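Local coordinates for protein O-succinylhomoserine sulfhydrylase (Mycobacterium tuberculosis, PDB 3NDN) that probably catalyses the pyridoxal phosphate-dependent formation of L-homocysteine from O-succinyl-L-homoserine and hydrogen sulfide in methionine biosynthesis, at residues S84-R89 and K272-L277; L366-H369 and T373-R376; A115-G120 and E139-W144. One frame throughout, in Å; residues are numbered along the deposited sequence.

Contact 1. Residues S84-R89 and K272-L277; sequences SVFEER and KGLETL
Leu274 supplies the apolar half of this contact, its CD1 methyl fitting between Phe86 and the aliphatic part of Arg89. Leu274 CD1 approaches the Phe86 ring obliquely, 4.0 Å from both CD1 and CE1 of that residue, and the two side chains run nearly perpendicular to one another. Arg89 passes Leu274 in the reverse direction, so that its CG comes within 3.8 Å of Leu274 CD1 and its CD within 3.9 Å of Leu274 CB. Around this patch, Phe86 also packs on Leu270 and Met262, while Leu274 rests on Ile229.

The polar half begins where the Arg89 chain bends at chi3 (-67°) and carries the guanidinium beyond Leu274 to Glu275. Arg89 NH2 forms a salt bridge to Glu275 OE2 at 3.2 Å. The N-H...O angle of 138° is far from straight, and the guanidinium and carboxylate planes are turned 49° apart. Glu275 OE2 accepts from Arg89 through its anti lone pair, while Lys272 NZ, 3.0 Å from OE2, comes from the syn side, tilted out of the carboxylate plane. The two cationic nitrogens, Arg89 NH2 and Lys272 NZ, remain 5.6 Å apart with this shared oxygen bridging them.

Glu46 pairs with both Arg89 NH1 and Lys272. Glu275 also reaches the second subunit, through OE1 to its Gln232 and through OE2 to its Lys364. With all four touching residues buried, this is an interior salt-bridge network of Arg89, Lys272 and Glu275, joining helix 81-94 to segment 272-277, which follows on from helix 264-273, at a subunit interface of the tetramer.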
ATOM      1  N   SER A  84      -2.734  16.344   5.009  1.00 25.87           N
ATOM      2  CA  SER A  84      -2.666  17.402   6.038  1.00 25.95           C
ATOM      3  C   SER A  84      -1.754  17.058   7.234  1.00 25.69           C
ATOM      4  O   SER A  84      -1.113  17.953   7.799  1.00 24.34           O
ATOM      5  CB  SER A  84      -4.078  17.755   6.563  1.00 26.90           C
ATOM      6  OG  SER A  84      -4.841  18.405   5.562  1.00 27.94           O
ATOM      7  N   VAL A  85      -1.714  15.776   7.630  1.00 25.16           N
ATOM      8  CA  VAL A  85      -0.865  15.335   8.736  1.00 25.24           C
ATOM      9  C   VAL A  85       0.626  15.462   8.337  1.00 25.04           C
ATOM     10  O   VAL A  85       1.427  15.955   9.135  1.00 24.83           O
ATOM     11  CB  VAL A  85      -1.195  13.866   9.193  1.00 25.11           C
ATOM     12  CG1 VAL A  85      -0.219  13.375  10.270  1.00 26.50           C
ATOM     13  CG2 VAL A  85      -2.660  13.751   9.701  1.00 25.86           C
ATOM     14  N   PHE A  86       0.977  15.082   7.098  1.00 24.77           N
ATOM     15  CA  PHE A  86       2.374  15.248   6.604  1.00 24.80           C
ATOM     16  C   PHE A  86       2.782  16.747   6.590  1.00 25.73           C
ATOM     17  O   PHE A  86       3.884  17.097   7.055  1.00 25.85           O
ATOM     18  CB  PHE A  86       2.573  14.652   5.178  1.00 24.04           C
ATOM     19  CG  PHE A  86       3.847  15.103   4.506  1.00 25.67           C
ATOM     20  CD1 PHE A  86       5.081  14.639   4.946  1.00 25.63           C
ATOM     21  CD2 PHE A  86       3.810  16.029   3.443  1.00 24.59           C
ATOM     22  CE1 PHE A  86       6.263  15.073   4.347  1.00 26.78           C
ATOM     23  CE2 PHE A  86       4.979  16.470   2.844  1.00 27.47           C
ATOM     24  CZ  PHE A  86       6.213  16.004   3.293  1.00 25.48           C
ATOM     25  N   GLU A  87       1.907  17.587   6.033  1.00 27.07           N
ATOM     26  CA  GLU A  87       2.130  19.052   5.911  1.00 27.73           C
ATOM     27  C   GLU A  87       2.359  19.683   7.294  1.00 28.53           C
ATOM     28  O   GLU A  87       3.296  20.475   7.480  1.00 28.08           O
ATOM     29  CB  GLU A  87       0.949  19.751   5.228  1.00 28.41           C
ATOM     30  CG  GLU A  87       0.830  19.553   3.701  1.00 28.66           C
ATOM     31  CD  GLU A  87      -0.513  20.015   3.110  1.00 31.73           C
ATOM     32  OE1 GLU A  87      -1.496  20.180   3.883  1.00 29.92           O
ATOM     33  OE2 GLU A  87      -0.603  20.207   1.853  1.00 29.72           O
ATOM     34  N   GLU A  88       1.515  19.329   8.259  1.00 28.63           N
ATOM     35  CA  GLU A  88       1.613  19.943   9.593  1.00 29.77           C
ATOM     36  C   GLU A  88       2.801  19.453  10.412  1.00 29.35           C
ATOM     37  O   GLU A  88       3.441  20.240  11.133  1.00 29.35           O
ATOM     38  CB  GLU A  88       0.293  19.804  10.357  1.00 29.85           C
ATOM     39  CG  GLU A  88       0.306  20.403  11.773  1.00 31.31           C
ATOM     40  CD  GLU A  88       0.140  21.919  11.812  1.00 33.57           C
ATOM     41  OE1 GLU A  88       0.072  22.569  10.728  1.00 31.03           O
ATOM     42  OE2 GLU A  88       0.065  22.460  12.952  1.00 33.91           O
ATOM     43  N   ARG A  89       3.114  18.158  10.316  1.00 28.98           N
ATOM     44  CA  ARG A  89       4.301  17.612  10.982  1.00 27.96           C
ATOM     45  C   ARG A  89       5.598  18.281  10.486  1.00 27.54           C
ATOM     46  O   ARG A  89       6.443  18.683  11.298  1.00 26.10           O
ATOM     47  CB  ARG A  89       4.358  16.064  10.849  1.00 27.83           C
ATOM     48  CG  ARG A  89       5.499  15.379  11.635  1.00 28.74           C
ATOM     49  CD  ARG A  89       5.276  13.841  11.733  1.00 28.32           C
ATOM     50  NE  ARG A  89       4.105  13.523  12.561  1.00 28.47           N
ATOM     51  CZ  ARG A  89       3.672  12.290  12.851  1.00 29.37           C
ATOM     52  NH1 ARG A  89       2.596  12.137  13.625  1.00 30.19           N
ATOM     53  NH2 ARG A  89       4.292  11.213  12.362  1.00 26.64           N
ATOM     54  N   LYS A 272       5.555   9.012   8.312  1.00 23.74           N
ATOM     55  CA  LYS A 272       6.122   8.017   9.196  1.00 24.20           C
ATOM     56  C   LYS A 272       7.664   8.135   9.103  1.00 24.42           C
ATOM     57  O   LYS A 272       8.354   7.924  10.087  1.00 24.96           O
ATOM     58  CB  LYS A 272       5.645   6.594   8.829  1.00 24.23           C
ATOM     59  CG  LYS A 272       4.117   6.352   8.987  1.00 25.55           C
ATOM     60  CD  LYS A 272       3.607   6.603  10.434  1.00 26.41           C
ATOM     61  CE  LYS A 272       3.900   5.435  11.358  1.00 26.66           C
ATOM     62  NZ  LYS A 272       3.418   5.689  12.770  1.00 29.78           N
ATOM     63  N   GLY A 273       8.183   8.521   7.940  1.00 24.09           N
ATOM     64  CA  GLY A 273       9.656   8.782   7.822  1.00 24.51           C
ATOM     65  C   GLY A 273      10.115   9.939   8.719  1.00 24.42           C
ATOM     66  O   GLY A 273      11.250   9.951   9.227  1.00 24.49           O
ATOM     67  N   LEU A 274       9.231  10.912   8.923  1.00 24.85           N
ATOM     68  CA  LEU A 274       9.573  12.100   9.726  1.00 25.60           C
ATOM     69  C   LEU A 274       9.785  11.738  11.217  1.00 25.60           C
ATOM     70  O   LEU A 274      10.498  12.439  11.945  1.00 26.18           O
ATOM     71  CB  LEU A 274       8.510  13.186   9.567  1.00 26.05           C
ATOM     72  CG  LEU A 274       8.492  14.003   8.256  1.00 27.34           C
ATOM     73  CD1 LEU A 274       7.255  14.909   8.265  1.00 27.47           C
ATOM     74  CD2 LEU A 274       9.784  14.834   8.062  1.00 28.58           C
ATOM     75  N   GLU A 275       9.215  10.620  11.651  1.00 25.29           N
ATOM     76  CA  GLU A 275       9.379  10.160  13.063  1.00 26.32           C
ATOM     77  C   GLU A 275      10.827   9.792  13.411  1.00 26.82           C
ATOM     78  O   GLU A 275      11.264   9.985  14.551  1.00 27.76           O
ATOM     79  CB  GLU A 275       8.479   8.977  13.370  1.00 26.86           C
ATOM     80  CG  GLU A 275       6.967   9.289  13.247  1.00 26.69           C
ATOM     81  CD  GLU A 275       6.055   8.124  13.596  1.00 31.17           C
ATOM     82  OE1 GLU A 275       6.539   7.077  14.115  1.00 33.25           O
ATOM     83  OE2 GLU A 275       4.821   8.267  13.379  1.00 32.28           O
ATOM     84  N   THR A 276      11.554   9.241  12.442  1.00 27.02           N
ATOM     85  CA  THR A 276      12.960   8.819  12.658  1.00 27.55           C
ATOM     86  C   THR A 276      14.030   9.763  12.083  1.00 27.38           C
ATOM     87  O   THR A 276      15.251   9.466  12.161  1.00 27.71           O
ATOM     88  CB  THR A 276      13.232   7.386  12.098  1.00 27.81           C
ATOM     89  OG1 THR A 276      12.910   7.357  10.702  1.00 26.83           O
ATOM     90  CG2 THR A 276      12.418   6.324  12.835  1.00 29.24           C
ATOM     91  N   LEU A 277      13.614  10.902  11.536  1.00 27.15           N
ATOM     92  CA  LEU A 277      14.562  11.815  10.861  1.00 27.42           C
ATOM     93  C   LEU A 277      15.716  12.253  11.770  1.00 27.63           C
ATOM     94  O   LEU A 277      16.898  12.197  11.367  1.00 26.58           O
ATOM     95  CB  LEU A 277      13.841  13.039  10.252  1.00 27.07           C
ATOM     96  CG  LEU A 277      14.585  14.076   9.367  1.00 27.39           C
ATOM     97  CD1 LEU A 277      15.141  13.477   8.080  1.00 28.46           C
ATOM     98  CD2 LEU A 277      13.675  15.241   9.035  1.00 26.22           C
TER

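Contact 2. Residues L366-H369 and T373-R376; sequences LVTH and TTHR
His369 and Thr373 bring the two backbones closest, with their CA atoms 6.2 Å apart, where the chain leaves strand 366-368, bends aside and enters a type I beta turn from Thr373 to Arg376 closed by Arg376 N to Thr373 O at 3.1 Å.

The Thr373 hydroxyl is the centre of the contact. With chi1 at 59°, OG1 lies between its own backbone N and carbonyl carbon, a placement that directs it to the end of the preceding strand and the residue after it. Thr373 OG1 donates to His369 O over 2.7 Å, approaching from above the carbonyl plane at a C=O...O angle of 114°. Thr373 OG1 also lies 3.0 Å from Thr368 OG1, close enough for a hydrogen bond, though Asn358 OD1, a weak partner of Thr368 OG1, may compete for the same proton. The other branch of Thr368, CG2, stands 3.7 Å from Thr374 OG1, whose own hydrogen bond goes to Asn358.

The imidazole of His369 is held apart from this hydroxyl cluster, through ND1 by Thr372 and through NE2 by the carbonyl of Asp390, with an edge-to-face contact to Phe345. Thr373 packs on Phe66 of the third subunit. Buried threonine hydroxyls thus tie the turn in the loop that leads to helix 379-385 to the end of strand 366-368, part of the mixed sheet of the C-terminal domain of this fold-type I pyridoxal phosphate enzyme.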
ATOM      1  N   LEU A 366      25.837   5.019  -1.243  1.00 28.69           N
ATOM      2  CA  LEU A 366      25.917   5.074  -2.718  1.00 29.57           C
ATOM      3  C   LEU A 366      27.124   5.913  -3.218  1.00 29.81           C
ATOM      4  O   LEU A 366      27.568   6.850  -2.531  1.00 29.93           O
ATOM      5  CB  LEU A 366      24.626   5.654  -3.300  1.00 28.93           C
ATOM      6  CG  LEU A 366      23.256   5.177  -2.808  1.00 28.96           C
ATOM      7  CD1 LEU A 366      22.171   6.076  -3.324  1.00 29.90           C
ATOM      8  CD2 LEU A 366      22.981   3.730  -3.228  1.00 29.13           C
ATOM      9  N   VAL A 367      27.629   5.592  -4.423  1.00 30.88           N
ATOM     10  CA  VAL A 367      28.778   6.294  -5.035  1.00 31.65           C
ATOM     11  C   VAL A 367      28.500   6.678  -6.504  1.00 32.44           C
ATOM     12  O   VAL A 367      27.885   5.905  -7.242  1.00 32.52           O
ATOM     13  CB  VAL A 367      30.114   5.484  -4.890  1.00 31.98           C
ATOM     14  CG1 VAL A 367      30.080   4.150  -5.666  1.00 33.79           C
ATOM     15  CG2 VAL A 367      31.317   6.307  -5.322  1.00 32.95           C
ATOM     16  N   THR A 368      28.926   7.876  -6.903  1.00 32.90           N
ATOM     17  CA  THR A 368      28.767   8.318  -8.300  1.00 34.64           C
ATOM     18  C   THR A 368      29.976   9.121  -8.846  1.00 34.80           C
ATOM     19  O   THR A 368      30.749   9.707  -8.075  1.00 34.95           O
ATOM     20  CB  THR A 368      27.418   9.078  -8.497  1.00 34.10           C
ATOM     21  OG1 THR A 368      27.088   9.112  -9.887  1.00 37.12           O
ATOM     22  CG2 THR A 368      27.497  10.516  -7.961  1.00 34.53           C
ATOM     23  N   HIS A 369      30.120   9.155 -10.182  1.00 35.73           N
ATOM     24  CA  HIS A 369      31.159   9.942 -10.865  1.00 36.23           C
ATOM     25  C   HIS A 369      30.485  11.133 -11.556  1.00 36.76           C
ATOM     26  O   HIS A 369      29.894  10.964 -12.634  1.00 36.42           O
ATOM     27  CB  HIS A 369      31.875   9.055 -11.909  1.00 36.95           C
ATOM     28  CG  HIS A 369      32.976   9.741 -12.664  1.00 37.10           C
ATOM     29  ND1 HIS A 369      32.873  10.061 -14.003  1.00 37.93           N
ATOM     30  CD2 HIS A 369      34.216  10.129 -12.280  1.00 37.17           C
ATOM     31  CE1 HIS A 369      33.993  10.637 -14.404  1.00 37.94           C
ATOM     32  NE2 HIS A 369      34.826  10.682 -13.380  1.00 39.28           N
ATOM     33  N   THR A 373      27.892  11.737 -15.072  1.00 48.44           N
ATOM     34  CA  THR A 373      26.501  11.557 -14.615  1.00 50.10           C
ATOM     35  C   THR A 373      25.874  12.869 -14.088  1.00 51.77           C
ATOM     36  O   THR A 373      25.270  13.616 -14.856  1.00 52.18           O
ATOM     37  CB  THR A 373      26.385  10.477 -13.511  1.00 49.57           C
ATOM     38  OG1 THR A 373      27.201  10.848 -12.392  1.00 48.70           O
ATOM     39  CG2 THR A 373      26.807   9.104 -14.018  1.00 49.96           C
ATOM     40  N   THR A 374      26.017  13.133 -12.782  1.00 53.74           N
ATOM     41  CA  THR A 374      25.520  14.367 -12.124  1.00 55.87           C
ATOM     42  C   THR A 374      25.593  15.605 -13.036  1.00 57.70           C
ATOM     43  O   THR A 374      24.589  16.294 -13.234  1.00 57.89           O
ATOM     44  CB  THR A 374      26.292  14.663 -10.790  1.00 55.60           C
ATOM     45  OG1 THR A 374      26.448  13.456 -10.031  1.00 56.23           O
ATOM     46  CG2 THR A 374      25.563  15.697  -9.924  1.00 55.95           C
ATOM     47  N   HIS A 375      26.773  15.857 -13.608  1.00 59.87           N
ATOM     48  CA  HIS A 375      27.032  17.065 -14.399  1.00 61.98           C
ATOM     49  C   HIS A 375      27.442  16.775 -15.845  1.00 63.61           C
ATOM     50  O   HIS A 375      28.380  17.383 -16.370  1.00 64.12           O
ATOM     51  CB  HIS A 375      28.098  17.928 -13.703  1.00 62.11           C
ATOM     52  CG  HIS A 375      27.564  18.749 -12.572  1.00 62.44           C
ATOM     53  ND1 HIS A 375      26.808  18.210 -11.554  1.00 62.64           N
ATOM     54  CD2 HIS A 375      27.677  20.068 -12.296  1.00 63.35           C
ATOM     55  CE1 HIS A 375      26.468  19.164 -10.706  1.00 62.96           C
ATOM     56  NE2 HIS A 375      26.989  20.300 -11.129  1.00 63.23           N
ATOM     57  N   ARG A 376      26.723  15.859 -16.489  1.00 65.03           N
ATOM     58  CA  ARG A 376      27.024  15.459 -17.866  1.00 66.83           C
ATOM     59  C   ARG A 376      26.696  16.543 -18.904  1.00 67.97           C
ATOM     60  O   ARG A 376      27.483  16.789 -19.828  1.00 68.47           O
ATOM     61  CB  ARG A 376      26.273  14.166 -18.218  1.00 66.91           C
ATOM     62  CG  ARG A 376      26.465  13.739 -19.665  1.00 68.26           C
ATOM     63  CD  ARG A 376      25.424  12.729 -20.140  1.00 69.10           C
ATOM     64  NE  ARG A 376      25.394  12.664 -21.600  1.00 70.95           N
ATOM     65  CZ  ARG A 376      26.371  12.165 -22.362  1.00 72.03           C
ATOM     66  NH1 ARG A 376      27.477  11.665 -21.814  1.00 72.24           N
ATOM     67  NH2 ARG A 376      26.241  12.163 -23.684  1.00 72.20           N
TER

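Contact 3. Residues A115-G120 and E139-W144; sequences ALLGAG and EILPRW
Leu117 reaches across to Leu141 with a single methyl, as following its side chain outward makes clear. The bond to CB already heads toward the helical segment, but Leu117 CB is still 5.3 Å from the nearest leucine methyl, Leu141 CD1. Leu117 CG comes no nearer, at 5.4 Å from Leu141 CD1. Branching there decides the contact: Leu117 CD1, which continues the chain anti to CA (chi2 162°), closes to 4.3 Å from Leu141 CD1, whereas Leu117 CD2 diverges and stays 6.6 Å from Leu141 CD1. Leu141 is extended in the same manner (chi2 170°), so the two leucines meet methyl end to methyl end, a light touch. Both also pack on Val146.

A second meeting lies closer to the surface, where Ala119 CA and Ala119 CB each sit 3.7 Å from Trp144 O. This touch is made by the backbone carbonyl. The indole of Trp144 leads away to the third subunit, giving its NE1 proton to Leu117 O there and meeting the Trp144 ring of that subunit with the planes about 20° apart.

Leu141 rests on Phe110 and Leu113, and thus on helix 105-114. Segment 115-120 links that helix to strand 122-126, while helix 131-143, ending in segment 139-144, is the crossover helix of the beta-alpha-beta unit from 122-126 to 147-151, the adjacent parallel strand at one margin of the seven-stranded sheet.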
ATOM      1  N   ALA A 115       4.848  30.900  -8.564  1.00 31.38           N
ATOM      2  CA  ALA A 115       3.953  31.672  -7.709  1.00 31.59           C
ATOM      3  C   ALA A 115       4.394  33.136  -7.553  1.00 32.47           C
ATOM      4  O   ALA A 115       3.566  34.000  -7.265  1.00 33.11           O
ATOM      5  CB  ALA A 115       3.892  31.021  -6.327  1.00 30.93           C
ATOM      6  N   LEU A 116       5.697  33.383  -7.686  1.00 32.28           N
ATOM      7  CA  LEU A 116       6.284  34.724  -7.503  1.00 33.62           C
ATOM      8  C   LEU A 116       6.543  35.441  -8.836  1.00 34.63           C
ATOM      9  O   LEU A 116       6.766  36.671  -8.860  1.00 36.23           O
ATOM     10  CB  LEU A 116       7.602  34.622  -6.715  1.00 32.96           C
ATOM     11  CG  LEU A 116       7.577  34.124  -5.253  1.00 33.36           C
ATOM     12  CD1 LEU A 116       8.990  33.795  -4.767  1.00 34.42           C
ATOM     13  CD2 LEU A 116       6.925  35.157  -4.328  1.00 34.20           C
ATOM     14  N   LEU A 117       6.528  34.684  -9.933  1.00 34.76           N
ATOM     15  CA  LEU A 117       7.073  35.163 -11.215  1.00 35.74           C
ATOM     16  C   LEU A 117       6.177  34.964 -12.453  1.00 35.94           C
ATOM     17  O   LEU A 117       6.082  33.858 -13.003  1.00 35.56           O
ATOM     18  CB  LEU A 117       8.455  34.540 -11.475  1.00 34.78           C
ATOM     19  CG  LEU A 117       9.604  34.743 -10.483  1.00 34.79           C
ATOM     20  CD1 LEU A 117      10.674  33.702 -10.728  1.00 31.36           C
ATOM     21  CD2 LEU A 117      10.199  36.174 -10.581  1.00 34.13           C
ATOM     22  N   GLY A 118       5.546  36.053 -12.894  1.00 36.94           N
ATOM     23  CA  GLY A 118       4.827  36.078 -14.181  1.00 37.36           C
ATOM     24  C   GLY A 118       5.648  36.736 -15.290  1.00 38.09           C
ATOM     25  O   GLY A 118       6.808  37.125 -15.078  1.00 37.85           O
ATOM     26  N   ALA A 119       5.066  36.827 -16.484  1.00 38.66           N
ATOM     27  CA  ALA A 119       5.715  37.532 -17.595  1.00 39.18           C
ATOM     28  C   ALA A 119       6.142  38.930 -17.154  1.00 39.43           C
ATOM     29  O   ALA A 119       5.338  39.686 -16.612  1.00 39.76           O
ATOM     30  CB  ALA A 119       4.777  37.595 -18.821  1.00 39.75           C
ATOM     31  N   GLY A 120       7.421  39.248 -17.342  1.00 39.50           N
ATOM     32  CA  GLY A 120       7.939  40.593 -17.020  1.00 40.68           C
ATOM     33  C   GLY A 120       8.600  40.756 -15.657  1.00 40.55           C
ATOM     34  O   GLY A 120       9.321  41.732 -15.425  1.00 40.98           O
ATOM     35  N   GLU A 139      15.766  28.229 -18.773  1.00 40.48           N
ATOM     36  CA  GLU A 139      15.018  27.921 -20.004  1.00 40.94           C
ATOM     37  C   GLU A 139      13.490  27.945 -19.887  1.00 40.17           C
ATOM     38  O   GLU A 139      12.815  28.571 -20.715  1.00 40.28           O
ATOM     39  CB  GLU A 139      15.457  26.574 -20.590  1.00 41.41           C
ATOM     40  CG  GLU A 139      16.944  26.490 -20.982  1.00 44.85           C
ATOM     41  CD  GLU A 139      17.353  25.090 -21.430  1.00 49.53           C
ATOM     42  OE1 GLU A 139      16.497  24.342 -21.940  1.00 50.83           O
ATOM     43  OE2 GLU A 139      18.542  24.731 -21.279  1.00 53.71           O
ATOM     44  N   ILE A 140      12.941  27.243 -18.891  1.00 38.21           N
ATOM     45  CA  ILE A 140      11.481  27.088 -18.794  1.00 37.30           C
ATOM     46  C   ILE A 140      10.763  28.388 -18.411  1.00 36.97           C
ATOM     47  O   ILE A 140       9.786  28.766 -19.058  1.00 37.78           O
ATOM     48  CB  ILE A 140      11.074  25.896 -17.870  1.00 36.57           C
ATOM     49  CG1 ILE A 140      11.570  24.572 -18.474  1.00 37.25           C
ATOM     50  CG2 ILE A 140       9.543  25.867 -17.652  1.00 35.91           C
ATOM     51  CD1 ILE A 140      11.372  23.321 -17.576  1.00 37.71           C
ATOM     52  N   LEU A 141      11.235  29.074 -17.373  1.00 36.18           N
ATOM     53  CA  LEU A 141      10.605  30.328 -16.974  1.00 36.04           C
ATOM     54  C   LEU A 141      10.837  31.508 -17.971  1.00 36.50           C
ATOM     55  O   LEU A 141       9.905  32.267 -18.238  1.00 36.58           O
ATOM     56  CB  LEU A 141      10.958  30.701 -15.520  1.00 35.59           C
ATOM     57  CG  LEU A 141      10.240  29.863 -14.447  1.00 35.59           C
ATOM     58  CD1 LEU A 141      10.810  30.112 -13.048  1.00 35.63           C
ATOM     59  CD2 LEU A 141       8.725  30.104 -14.463  1.00 34.13           C
ATOM     60  N   PRO A 142      12.063  31.659 -18.513  1.00 36.75           N
ATOM     61  CA  PRO A 142      12.230  32.695 -19.557  1.00 38.24           C
ATOM     62  C   PRO A 142      11.383  32.479 -20.832  1.00 38.83           C
ATOM     63  O   PRO A 142      11.019  33.460 -21.489  1.00 39.50           O
ATOM     64  CB  PRO A 142      13.734  32.643 -19.858  1.00 37.93           C
ATOM     65  CG  PRO A 142      14.352  32.202 -18.524  1.00 38.55           C
ATOM     66  CD  PRO A 142      13.368  31.123 -18.080  1.00 36.52           C
ATOM     67  N   ARG A 143      11.044  31.229 -21.164  1.00 38.85           N
ATOM     68  CA  ARG A 143      10.141  30.947 -22.309  1.00 39.39           C
ATOM     69  C   ARG A 143       8.743  31.545 -22.053  1.00 39.57           C
ATOM     70  O   ARG A 143       8.018  31.897 -22.992  1.00 40.31           O
ATOM     71  CB  ARG A 143      10.065  29.432 -22.611  1.00 38.75           C
ATOM     72  CG  ARG A 143       9.113  29.019 -23.755  1.00 40.48           C
ATOM     73  CD  ARG A 143       9.226  27.514 -24.052  1.00 40.62           C
ATOM     74  NE  ARG A 143       8.180  26.976 -24.932  1.00 41.12           N
ATOM     75  CZ  ARG A 143       7.049  26.407 -24.506  1.00 41.14           C
ATOM     76  NH1 ARG A 143       6.782  26.334 -23.203  1.00 39.50           N
ATOM     77  NH2 ARG A 143       6.170  25.921 -25.384  1.00 40.43           N
ATOM     78  N   TRP A 144       8.400  31.687 -20.775  1.00 38.78           N
ATOM     79  CA  TRP A 144       7.137  32.287 -20.343  1.00 39.09           C
ATOM     80  C   TRP A 144       7.299  33.759 -19.870  1.00 39.82           C
ATOM     81  O   TRP A 144       6.461  34.285 -19.118  1.00 39.55           O
ATOM     82  CB  TRP A 144       6.454  31.398 -19.276  1.00 38.43           C
ATOM     83  CG  TRP A 144       5.767  30.153 -19.857  1.00 38.65           C
ATOM     84  CD1 TRP A 144       5.062  30.074 -21.039  1.00 39.65           C
ATOM     85  CD2 TRP A 144       5.703  28.836 -19.269  1.00 37.64           C
ATOM     86  NE1 TRP A 144       4.573  28.787 -21.219  1.00 38.51           N
ATOM     87  CE2 TRP A 144       4.954  28.012 -20.154  1.00 37.43           C
ATOM     88  CE3 TRP A 144       6.215  28.269 -18.088  1.00 36.61           C
ATOM     89  CZ2 TRP A 144       4.711  26.648 -19.897  1.00 37.05           C
ATOM     90  CZ3 TRP A 144       5.970  26.917 -17.832  1.00 36.02           C
ATOM     91  CH2 TRP A 144       5.223  26.123 -18.730  1.00 35.23           C
TER

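All three contacts are largely buried, but contact 3 includes the exposed Ala119 and lies farthest from the chain's centre, about 22 Å against 15 Å for contact 1 and 18 Å for contact 2, measured between centres. Contact 3 is nested within the stretch of chain that contact 1 closes, while contact 2 follows and joins a strand of the five-stranded sheet to the loop after it. They share no helix or strand and do not touch. Their chemistry differs: charged groups over an apolar patch in contact 1, hydroxyls and a carbonyl in contact 2, sparse van der Waals packing in contact 3. Contact 1 borders the second subunit; contacts 2 and 3 reach the third.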